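Local atomic coordinates of DNA repair protein RecN (PDB entry 4ABX), a protein that may take part in the recombinational repair of damaged DNA, as an ATP-binding SMC-like protein whose coiled-coil domain is the part described here. Residues Glu23-Glu34 against Arg130-Tyr141; Ala54-Asp63 against Val103-Ala114. All blocks are in the same frame, centred on the assembly; numbering follows the deposited sequence. Where two conformers were deposited one is given.

Contact 1. Residues Glu23-Glu34 against Arg130-Tyr141; sequences EISEVSPDPGEE and RLSALSKLKNKY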
loop_
_atom_site.group_PDB
_atom_site.type_symbol
_atom_site.label_atom_id
_atom_site.label_comp_id
_atom_site.label_asym_id
_atom_site.label_seq_id
_atom_site.Cartn_x
_atom_site.Cartn_y
_atom_site.Cartn_z
ATOM N N GLU A 23 -42.928 35.477 -13.873
ATOM C CA GLU A 23 -41.855 34.481 -13.807
ATOM C C GLU A 23 -40.591 34.957 -14.511
ATOM O O GLU A 23 -39.491 34.876 -13.963
ATOM C CB GLU A 23 -42.289 33.129 -14.392
ATOM C CG GLU A 23 -41.202 32.067 -14.270
ATOM C CD GLU A 23 -41.622 30.699 -14.791
ATOM O OE1 GLU A 23 -42.514 30.625 -15.664
ATOM O OE2 GLU A 23 -41.047 29.693 -14.325
ATOM N N ILE A 24 -40.758 35.442 -15.735
ATOM C CA ILE A 24 -39.647 35.954 -16.527
ATOM C C ILE A 24 -39.009 37.205 -15.907
ATOM O O ILE A 24 -37.786 37.364 -15.904
ATOM C CB ILE A 24 -40.119 36.259 -17.967
ATOM C CG1 ILE A 24 -40.415 34.950 -18.705
ATOM C CG2 ILE A 24 -39.089 37.109 -18.719
ATOM C CD1 ILE A 24 -41.231 35.125 -19.987
ATOM N N SER A 25 -39.838 38.089 -15.368
ATOM C CA SER A 25 -39.341 39.358 -14.856
ATOM C C SER A 25 -38.559 39.173 -13.563
ATOM O O SER A 25 -37.599 39.897 -13.299
ATOM C CB SER A 25 -40.498 40.342 -14.647
ATOM O OG SER A 25 -41.230 40.494 -15.850
ATOM N N GLU A 26 -38.973 38.204 -12.755
ATOM C CA GLU A 26 -38.286 37.936 -11.492
ATOM C C GLU A 26 -36.865 37.424 -11.703
ATOM O O GLU A 26 -35.985 37.661 -10.876
ATOM C CB GLU A 26 -39.086 36.956 -10.629
ATOM C CG GLU A 26 -40.343 37.572 -10.035
ATOM C CD GLU A 26 -41.175 36.577 -9.254
ATOM O OE1 GLU A 26 -40.897 35.363 -9.352
ATOM O OE2 GLU A 26 -42.107 37.009 -8.544
ATOM N N VAL A 27 -36.646 36.727 -12.813
ATOM C CA VAL A 27 -35.325 36.189 -13.135
ATOM C C VAL A 27 -34.512 37.214 -13.919
ATOM O O VAL A 27 -33.281 37.282 -13.801
ATOM C CB VAL A 27 -35.439 34.880 -13.938
ATOM C CG1 VAL A 27 -34.065 34.394 -14.379
ATOM C CG2 VAL A 27 -36.150 33.821 -13.112
ATOM N N SER A 28 -35.217 38.010 -14.719
ATOM C CA SER A 28 -34.610 39.087 -15.494
ATOM C C SER A 28 -33.464 38.607 -16.390
ATOM O O SER A 28 -32.319 39.039 -16.231
ATOM C CB SER A 28 -34.144 40.211 -14.565
ATOM O OG SER A 28 -33.644 41.297 -15.316
ATOM N N PRO A 29 -33.776 37.720 -17.346
ATOM C CA PRO A 29 -32.765 37.176 -18.259
ATOM C C PRO A 29 -32.127 38.254 -19.132
ATOM O O PRO A 29 -32.824 39.079 -19.723
ATOM C CB PRO A 29 -33.563 36.191 -19.122
ATOM C CG PRO A 29 -34.986 36.650 -19.013
ATOM C CD PRO A 29 -35.114 37.165 -17.613
ATOM N N ASP A 30 -30.803 38.233 -19.212
ATOM C CA ASP A 30 -30.063 39.207 -20.004
ATOM C C ASP A 30 -29.317 38.492 -21.121
ATOM O O ASP A 30 -28.214 37.980 -20.912
ATOM C CB ASP A 30 -29.091 39.974 -19.107
ATOM C CG ASP A 30 -28.176 40.909 -19.884
ATOM O OD1 ASP A 30 -28.542 41.338 -20.998
ATOM O OD2 ASP A 30 -27.084 41.217 -19.366
ATOM N N PRO A 31 -29.923 38.449 -22.318
ATOM C CA PRO A 31 -29.328 37.695 -23.424
ATOM C C PRO A 31 -27.835 37.983 -23.541
ATOM O O PRO A 31 -27.420 39.141 -23.498
ATOM C CB PRO A 31 -30.082 38.216 -24.645
ATOM C CG PRO A 31 -31.422 38.629 -24.100
ATOM C CD PRO A 31 -31.131 39.187 -22.732
ATOM N N GLY A 32 -27.033 36.932 -23.664
ATOM C CA GLY A 32 -25.589 37.093 -23.723
ATOM C C GLY A 32 -24.861 36.741 -22.434
ATOM O O GLY A 32 -23.688 36.366 -22.467
ATOM N N GLU A 33 -25.549 36.847 -21.298
ATOM C CA GLU A 33 -24.911 36.627 -19.998
ATOM C C GLU A 33 -24.378 35.203 -19.819
ATOM O O GLU A 33 -23.522 34.960 -18.966
ATOM C CB GLU A 33 -25.867 36.975 -18.849
ATOM C CG GLU A 33 -27.004 35.960 -18.631
ATOM C CD GLU A 33 -27.879 36.308 -17.429
ATOM O OE1 GLU A 33 -27.378 36.244 -16.287
ATOM O OE2 GLU A 33 -29.065 36.652 -17.624
ATOM N N GLU A 34 -24.880 34.263 -20.616
ATOM C CA GLU A 34 -24.492 32.861 -20.457
ATOM C C GLU A 34 -23.050 32.589 -20.864
ATOM O O GLU A 34 -22.450 31.609 -20.403
ATOM C CB GLU A 34 -25.443 31.934 -21.219
ATOM C CG GLU A 34 -26.823 31.826 -20.593
ATOM C CD GLU A 34 -27.824 31.117 -21.487
ATOM O OE1 GLU A 34 -27.945 31.492 -22.675
ATOM O OE2 GLU A 34 -28.489 30.180 -20.999
ATOM N N ARG A 130 -27.536 30.346 -11.190
ATOM C CA ARG A 130 -27.966 31.287 -12.225
ATOM C C ARG A 130 -28.241 30.554 -13.534
ATOM O O ARG A 130 -29.253 30.795 -14.192
ATOM C CB ARG A 130 -26.919 32.386 -12.451
ATOM C CG ARG A 130 -27.332 33.449 -13.485
ATOM C CD ARG A 130 -28.553 34.258 -13.016
ATOM N NE ARG A 130 -28.988 35.248 -14.003
ATOM C CZ ARG A 130 -30.149 35.899 -13.949
ATOM N NH1 ARG A 130 -30.999 35.661 -12.956
ATOM N NH2 ARG A 130 -30.466 36.782 -14.887
ATOM N N LEU A 131 -27.328 29.662 -13.905
ATOM C CA LEU A 131 -27.464 28.880 -15.129
ATOM C C LEU A 131 -28.708 28.000 -15.082
ATOM O O LEU A 131 -29.391 27.804 -16.091
ATOM C CB LEU A 131 -26.214 28.019 -15.345
ATOM C CG LEU A 131 -24.969 28.793 -15.776
ATOM C CD1 LEU A 131 -23.721 27.910 -15.735
ATOM C CD2 LEU A 131 -25.183 29.383 -17.162
ATOM N N SER A 132 -28.992 27.459 -13.905
ATOM C CA SER A 132 -30.175 26.632 -13.715
ATOM C C SER A 132 -31.445 27.460 -13.863
ATOM O O SER A 132 -32.427 26.992 -14.434
ATOM C CB SER A 132 -30.160 25.966 -12.340
ATOM O OG SER A 132 -31.382 25.288 -12.106
ATOM N N ALA A 133 -31.422 28.686 -13.344
ATOM C CA ALA A 133 -32.590 29.557 -13.434
ATOM C C ALA A 133 -32.846 29.942 -14.887
ATOM O O ALA A 133 -33.990 29.962 -15.340
ATOM C CB ALA A 133 -32.416 30.798 -12.561
ATOM N N LEU A 134 -31.774 30.234 -15.620
ATOM C CA LEU A 134 -31.892 30.581 -17.034
ATOM C C LEU A 134 -32.366 29.380 -17.860
ATOM O O LEU A 134 -33.183 29.532 -18.772
ATOM C CB LEU A 134 -30.566 31.142 -17.581
ATOM C CG LEU A 134 -30.114 32.479 -16.992
ATOM C CD1 LEU A 134 -28.689 32.827 -17.422
ATOM C CD2 LEU A 134 -31.090 33.600 -17.369
ATOM N N SER A 135 -31.860 28.192 -17.532
ATOM C CA SER A 135 -32.266 26.956 -18.215
ATOM C C SER A 135 -33.750 26.648 -18.036
ATOM O O SER A 135 -34.432 26.246 -18.981
ATOM C CB SER A 135 -31.451 25.755 -17.714
ATOM O OG SER A 135 -30.111 25.827 -18.156
ATOM N N LYS A 136 -34.245 26.820 -16.817
ATOM C CA LYS A 136 -35.663 26.605 -16.549
ATOM C C LYS A 136 -36.536 27.516 -17.419
ATOM O O LYS A 136 -37.575 27.084 -17.926
ATOM C CB LYS A 136 -35.969 26.807 -15.065
ATOM C CG LYS A 136 -35.247 25.818 -14.156
ATOM C CD LYS A 136 -35.617 26.024 -12.693
ATOM C CE LYS A 136 -34.926 25.002 -11.794
ATOM N NZ LYS A 136 -35.288 25.186 -10.360
ATOM N N LEU A 137 -36.104 28.764 -17.605
ATOM C CA LEU A 137 -36.830 29.714 -18.455
ATOM C C LEU A 137 -36.802 29.316 -19.926
ATOM O O LEU A 137 -37.816 29.414 -20.626
ATOM C CB LEU A 137 -36.261 31.130 -18.308
ATOM C CG LEU A 137 -36.622 31.896 -17.037
ATOM C CD1 LEU A 137 -36.210 33.353 -17.173
ATOM C CD2 LEU A 137 -38.115 31.788 -16.772
ATOM N N LYS A 138 -35.634 28.885 -20.398
ATOM C CA LYS A 138 -35.478 28.456 -21.785
ATOM C C LYS A 138 -36.300 27.195 -22.080
ATOM O O LYS A 138 -36.785 27.009 -23.195
ATOM C CB LYS A 138 -33.993 28.247 -22.126
ATOM C CG LYS A 138 -33.141 29.517 -21.968
ATOM C CD LYS A 138 -31.763 29.395 -22.611
ATOM C CE LYS A 138 -30.859 28.449 -21.848
ATOM N NZ LYS A 138 -29.519 28.334 -22.504
ATOM N N ASN A 139 -36.469 26.345 -21.072
ATOM C CA ASN A 139 -37.278 25.131 -21.210
ATOM C C ASN A 139 -38.780 25.403 -21.377
ATOM O O ASN A 139 -39.522 24.553 -21.882
ATOM C CB ASN A 139 -37.049 24.185 -20.026
ATOM C CG ASN A 139 -35.701 23.469 -20.096
ATOM O OD1 ASN A 139 -35.099 23.354 -21.166
ATOM N ND2 ASN A 139 -35.227 22.982 -18.953
ATOM N N LYS A 140 -39.224 26.579 -20.946
ATOM C CA LYS A 140 -40.629 26.963 -21.079
ATOM C C LYS A 140 -40.858 27.964 -22.212
ATOM O O LYS A 140 -41.839 27.868 -22.945
ATOM C CB LYS A 140 -41.148 27.567 -19.767
ATOM C CG LYS A 140 -40.981 26.680 -18.539
ATOM C CD LYS A 140 -41.470 27.400 -17.280
ATOM C CE LYS A 140 -41.234 26.562 -16.031
ATOM N NZ LYS A 140 -41.642 27.284 -14.798
ATOM N N TYR A 141 -39.944 28.919 -22.351
ATOM C CA TYR A 141 -40.159 30.070 -23.216
ATOM C C TYR A 141 -39.085 30.248 -24.287
ATOM O O TYR A 141 -39.107 31.241 -25.023
ATOM C CB TYR A 141 -40.211 31.348 -22.371
ATOM C CG TYR A 141 -41.080 31.268 -21.140
ATOM C CD1 TYR A 141 -42.462 31.184 -21.249
ATOM C CD2 TYR A 141 -40.521 31.303 -19.869
ATOM C CE1 TYR A 141 -43.264 31.119 -20.129
ATOM C CE2 TYR A 141 -41.321 31.246 -18.739
ATOM C CZ TYR A 141 -42.692 31.146 -18.876
ATOM O OH TYR A 141 -43.497 31.079 -17.765
HETATM O O HOH W 1 -28.424 28.192 -18.948
#
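Arg130 spreads its guanidinium group against the linker that follows helix 6-27 and reads it on two edges. Side-on, NE gives a nearly straight bond to Glu33 OE1 (3.0 Å, 167°) while NH2 reaches Glu33 OE2 at 3.1 Å, completing a bidentate salt bridge. End-on, NH1 and NH2 converge on one acceptor, the carbonyl oxygen Val27 O, with NH1 at 2.9 Å. A bend at chi2 (65°) turns the guanidinium toward the linker. Asp30 N, at the start of the type II turn Asp30-Glu33, also donates to Glu33 OE2, on its anti side, so that this oxygen is held by two donors.

Two more salt bridges flank this centre: Lys138 NZ to Glu34 OE2 at 2.6 Å, and Lys140 NZ to the syn lone pair of Glu23 OE2. Tyr141 OH lies against the other oxygen, Glu23 OE1, at a separation so short (2.4 Å) that its exact length is doubtful, the carboxylate standing almost perpendicular to the ring.

In the apolar part, Val27 is a knob among Arg130, Ala133, Leu134 and Leu137, and it meets Leu137 tip to tip, Val27 CG1 lying 3.7 Å from Leu137 CD1. Ile24 CD1 lies over one face of the Tyr141 ring in a CH-pi contact.

Around this antiparallel pairing, Leu37 of helix 33-63 touches Arg130 and Leu134, and helix 145-169 brings Leu145 to Glu34 and Lys138 and Phe151 to Tyr141.

Contact 2. Residues Ala54-Asp63 against Val103-Ala114; sequences AAGGVELLSD and VQAIAGELRDVA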
loop_
_atom_site.group_PDB
_atom_site.type_symbol
_atom_site.label_atom_id
_atom_site.label_comp_id
_atom_site.label_asym_id
_atom_site.label_seq_id
_atom_site.Cartn_x
_atom_site.Cartn_y
_atom_site.Cartn_z
ATOM N N ALA A 54 -5.748 16.495 -5.764
ATOM C CA ALA A 54 -4.683 16.581 -4.768
ATOM C C ALA A 54 -5.095 15.993 -3.418
ATOM O O ALA A 54 -4.271 15.389 -2.724
ATOM C CB ALA A 54 -4.213 18.022 -4.603
ATOM N N ALA A 55 -6.360 16.166 -3.045
ATOM C CA ALA A 55 -6.863 15.589 -1.797
ATOM C C ALA A 55 -6.885 14.059 -1.849
ATOM O O ALA A 55 -6.481 13.385 -0.899
ATOM C CB ALA A 55 -8.246 16.129 -1.470
ATOM N N GLY A 56 -7.365 13.516 -2.963
ATOM C CA GLY A 56 -7.412 12.079 -3.146
ATOM C C GLY A 56 -6.029 11.455 -3.100
ATOM O O GLY A 56 -5.833 10.411 -2.482
ATOM N N GLY A 57 -5.067 12.103 -3.750
ATOM C CA GLY A 57 -3.698 11.623 -3.761
ATOM C C GLY A 57 -3.079 11.589 -2.377
ATOM O O GLY A 57 -2.401 10.629 -2.010
ATOM N N VAL A 58 -3.307 12.648 -1.608
ATOM C CA VAL A 58 -2.813 12.722 -0.242
ATOM C C VAL A 58 -3.373 11.572 0.598
ATOM O O VAL A 58 -2.641 10.920 1.348
ATOM C CB VAL A 58 -3.165 14.079 0.396
ATOM C CG1 VAL A 58 -2.939 14.046 1.904
ATOM C CG2 VAL A 58 -2.344 15.181 -0.249
ATOM N N GLU A 59 -4.667 11.314 0.452
ATOM C CA GLU A 59 -5.325 10.235 1.184
ATOM C C GLU A 59 -4.691 8.869 0.893
ATOM O O GLU A 59 -4.386 8.109 1.811
ATOM C CB GLU A 59 -6.818 10.206 0.849
ATOM C CG GLU A 59 -7.656 9.376 1.809
ATOM C CD GLU A 59 -7.816 10.037 3.166
ATOM O OE1 GLU A 59 -7.333 11.179 3.337
ATOM O OE2 GLU A 59 -8.433 9.417 4.058
ATOM N N LEU A 60 -4.487 8.569 -0.388
ATOM C CA LEU A 60 -3.989 7.259 -0.811
ATOM C C LEU A 60 -2.494 7.073 -0.567
ATOM O O LEU A 60 -2.026 5.953 -0.343
ATOM C CB LEU A 60 -4.289 7.023 -2.295
ATOM C CG LEU A 60 -5.750 6.833 -2.708
ATOM C CD1 LEU A 60 -5.930 7.095 -4.205
ATOM C CD2 LEU A 60 -6.271 5.451 -2.329
ATOM N N LEU A 61 -1.738 8.163 -0.622
ATOM C CA LEU A 61 -0.296 8.066 -0.457
ATOM C C LEU A 61 0.112 8.100 1.012
ATOM O O LEU A 61 1.146 7.547 1.379
ATOM C CB LEU A 61 0.427 9.187 -1.213
ATOM C CG LEU A 61 0.431 9.160 -2.742
ATOM C CD1 LEU A 61 1.311 10.280 -3.271
ATOM C CD2 LEU A 61 0.903 7.801 -3.275
ATOM N N SER A 62 -0.703 8.735 1.851
ATOM C CA SER A 62 -0.228 9.126 3.173
ATOM C C SER A 62 -1.259 9.099 4.309
ATOM O O SER A 62 -1.018 8.485 5.345
ATOM C CB SER A 62 0.411 10.519 3.088
ATOM O OG SER A 62 1.045 10.870 4.306
ATOM N N ASP A 63 -2.395 9.768 4.120
ATOM C CA ASP A 63 -3.316 10.033 5.227
ATOM C C ASP A 63 -4.384 8.969 5.490
ATOM O O ASP A 63 -4.877 8.856 6.612
ATOM C CB ASP A 63 -3.989 11.399 5.045
ATOM C CG ASP A 63 -3.048 12.553 5.320
ATOM O OD1 ASP A 63 -1.820 12.320 5.390
ATOM O OD2 ASP A 63 -3.539 13.694 5.461
ATOM N N VAL A 103 7.757 9.354 -2.146
ATOM C CA VAL A 103 6.308 9.272 -2.011
ATOM C C VAL A 103 5.791 10.264 -0.974
ATOM O O VAL A 103 4.766 10.912 -1.183
ATOM C CB VAL A 103 5.839 7.834 -1.671
ATOM C CG1 VAL A 103 4.425 7.849 -1.126
ATOM C CG2 VAL A 103 5.925 6.947 -2.908
ATOM N N GLN A 104 6.514 10.382 0.135
ATOM C CA GLN A 104 6.148 11.309 1.196
ATOM C C GLN A 104 6.306 12.752 0.728
ATOM O O GLN A 104 5.459 13.603 1.004
ATOM C CB GLN A 104 6.992 11.045 2.445
ATOM C CG GLN A 104 6.756 9.663 3.048
ATOM C CD GLN A 104 7.682 9.354 4.210
ATOM O OE1 GLN A 104 8.873 9.665 4.175
ATOM N NE2 GLN A 104 7.134 8.733 5.250
ATOM N N ALA A 105 7.390 13.015 0.008
ATOM C CA ALA A 105 7.650 14.342 -0.531
ATOM C C ALA A 105 6.523 14.733 -1.484
ATOM O O ALA A 105 5.994 15.848 -1.423
ATOM C CB ALA A 105 9.001 14.378 -1.241
ATOM N N ILE A 106 6.141 13.800 -2.351
ATOM C CA ILE A 106 5.057 14.042 -3.294
ATOM C C ILE A 106 3.736 14.308 -2.568
ATOM O O ILE A 106 2.993 15.220 -2.933
ATOM C CB ILE A 106 4.896 12.880 -4.279
ATOM C CG1 ILE A 106 6.078 12.854 -5.257
ATOM C CG2 ILE A 106 3.580 13.002 -5.037
ATOM C CD1 ILE A 106 6.142 11.583 -6.088
ATOM N N ALA A 107 3.458 13.522 -1.532
ATOM C CA ALA A 107 2.255 13.730 -0.734
ATOM C C ALA A 107 2.256 15.114 -0.082
ATOM O O ALA A 107 1.206 15.738 0.078
ATOM C CB ALA A 107 2.112 12.630 0.321
ATOM N N GLY A 108 3.439 15.594 0.290
ATOM C CA GLY A 108 3.580 16.928 0.856
ATOM C C GLY A 108 3.255 18.043 -0.126
ATOM O O GLY A 108 2.563 19.007 0.218
ATOM N N GLU A 109 3.751 17.920 -1.353
ATOM C CA GLU A 109 3.482 18.924 -2.379
ATOM C C GLU A 109 2.005 18.939 -2.760
ATOM O O GLU A 109 1.415 20.005 -2.995
ATOM C CB GLU A 109 4.338 18.682 -3.617
ATOM C CG GLU A 109 5.227 19.861 -3.983
ATOM C CD GLU A 109 6.605 19.753 -3.371
ATOM O OE1 GLU A 109 7.353 18.836 -3.768
ATOM O OE2 GLU A 109 6.938 20.574 -2.493
ATOM N N LEU A 110 1.413 17.753 -2.828
ATOM C CA LEU A 110 -0.012 17.630 -3.098
ATOM C C LEU A 110 -0.831 18.336 -2.023
ATOM O O LEU A 110 -1.801 19.031 -2.327
ATOM C CB LEU A 110 -0.415 16.158 -3.191
ATOM C CG LEU A 110 0.100 15.420 -4.429
ATOM C CD1 LEU A 110 -0.231 13.931 -4.351
ATOM C CD2 LEU A 110 -0.464 16.041 -5.707
ATOM N N ARG A 111 -0.443 18.148 -0.767
ATOM C CA ARG A 111 -1.136 18.798 0.338
ATOM C C ARG A 111 -1.062 20.312 0.176
ATOM O O ARG A 111 -2.017 21.022 0.475
ATOM C CB ARG A 111 -0.534 18.373 1.678
ATOM C CG ARG A 111 -1.442 18.614 2.869
ATOM C CD ARG A 111 -0.726 18.324 4.179
ATOM N NE ARG A 111 -0.029 17.038 4.167
ATOM C CZ ARG A 111 -0.600 15.873 4.463
ATOM N NH1 ARG A 111 -1.883 15.827 4.791
ATOM N NH2 ARG A 111 0.113 14.756 4.430
ATOM N N ASP A 112 0.082 20.800 -0.302
ATOM C CA ASP A 112 0.253 22.222 -0.586
ATOM C C ASP A 112 -0.683 22.689 -1.698
ATOM O O ASP A 112 -1.233 23.787 -1.626
ATOM C CB ASP A 112 1.706 22.541 -0.955
ATOM C CG ASP A 112 2.631 22.530 0.247
ATOM O OD1 ASP A 112 2.127 22.563 1.390
ATOM O OD2 ASP A 112 3.866 22.498 0.050
ATOM N N VAL A 113 -0.857 21.863 -2.727
ATOM C CA VAL A 113 -1.769 22.209 -3.816
ATOM C C VAL A 113 -3.177 22.399 -3.268
ATOM O O VAL A 113 -3.837 23.394 -3.560
ATOM C CB VAL A 113 -1.805 21.129 -4.920
ATOM C CG1 VAL A 113 -2.952 21.404 -5.907
ATOM C CG2 VAL A 113 -0.471 21.049 -5.645
ATOM N N ALA A 114 -3.631 21.439 -2.469
ATOM C CA ALA A 114 -4.969 21.494 -1.896
ATOM C C ALA A 114 -5.114 22.688 -0.962
ATOM O O ALA A 114 -6.080 23.442 -1.051
ATOM C CB ALA A 114 -5.288 20.199 -1.161
#
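Leu61 and Leu110 interlock as knobs into holes, the defining packing of a coiled coil, between segments 54-63 and 103-114, which run antiparallel, their axes approaching to 8.4 Å. Leu61 enters the hole formed by Val103, Ile106, Ala107 and Leu110; its two methyls divide the work, CD1 resting on Ile106 CG2 (4.0 Å) and CD2 on Val103 CG1. In return Leu110 fits among Ala54, Gly57, Val58 and Leu61. Gly57 has no side chain to come between its backbone and Leu110 CD1, which lies 4.2 Å from Gly57 C.

The small residues Ala54, Gly57 and Ala107 are consistent with the close approach of the backbones. Ala54 CB sits 3.5 Å from Leu110 O and also touches Val113 CG1, and Ala107 CB packs against CB of both Leu61 and Ser62. Val58 uses its branches separately: CG2 lies against Ala107 O and Leu110 CB, whereas CG1, anti to the backbone N (chi1 167°), is carried over one face of the Arg111 guanidinium, 3.6 Å from NH1.

The charged interaction lies at the margin of this packing. Arg111, bent at chi3 (-48°), presents NH1 and NH2 end-on to Asp63, NH1 to OD2 at 2.8 Å and NH2 to OD1 at 3.3 Å. Both bonds are fairly straight, and the two flat groups are turned 25° apart.

Asp63 ends helix 33-63 in a wider pi-type turn. Helix 68-83 follows, touching Leu61 through Ala68 and Val103 through Ile72, while Leu92 of the second subunit packs on Leu110 and Ala75 of that subunit on Leu61.

From the N terminus, the end of helix 6-27 and the linker after it open the first segment of contact 1, and the chain then enters helix 33-63. The far end of that helix supplies the first segment of contact 2. Helix 68-83 continues outward, and helix 87-115 returns to close the inner loop at residues 103-114. Helix 121-141 then carries the chain back to close the wider loop at residues 130-141, so contact 2 is enclosed by contact 1. Their centres lie 41 Å apart, on opposite sides of the chain's centre. Helix 33-63 is common to both, and the elongated coiled coil is thus tied at two separate levels by antiparallel pairing, with the second subunit meeting contact 2.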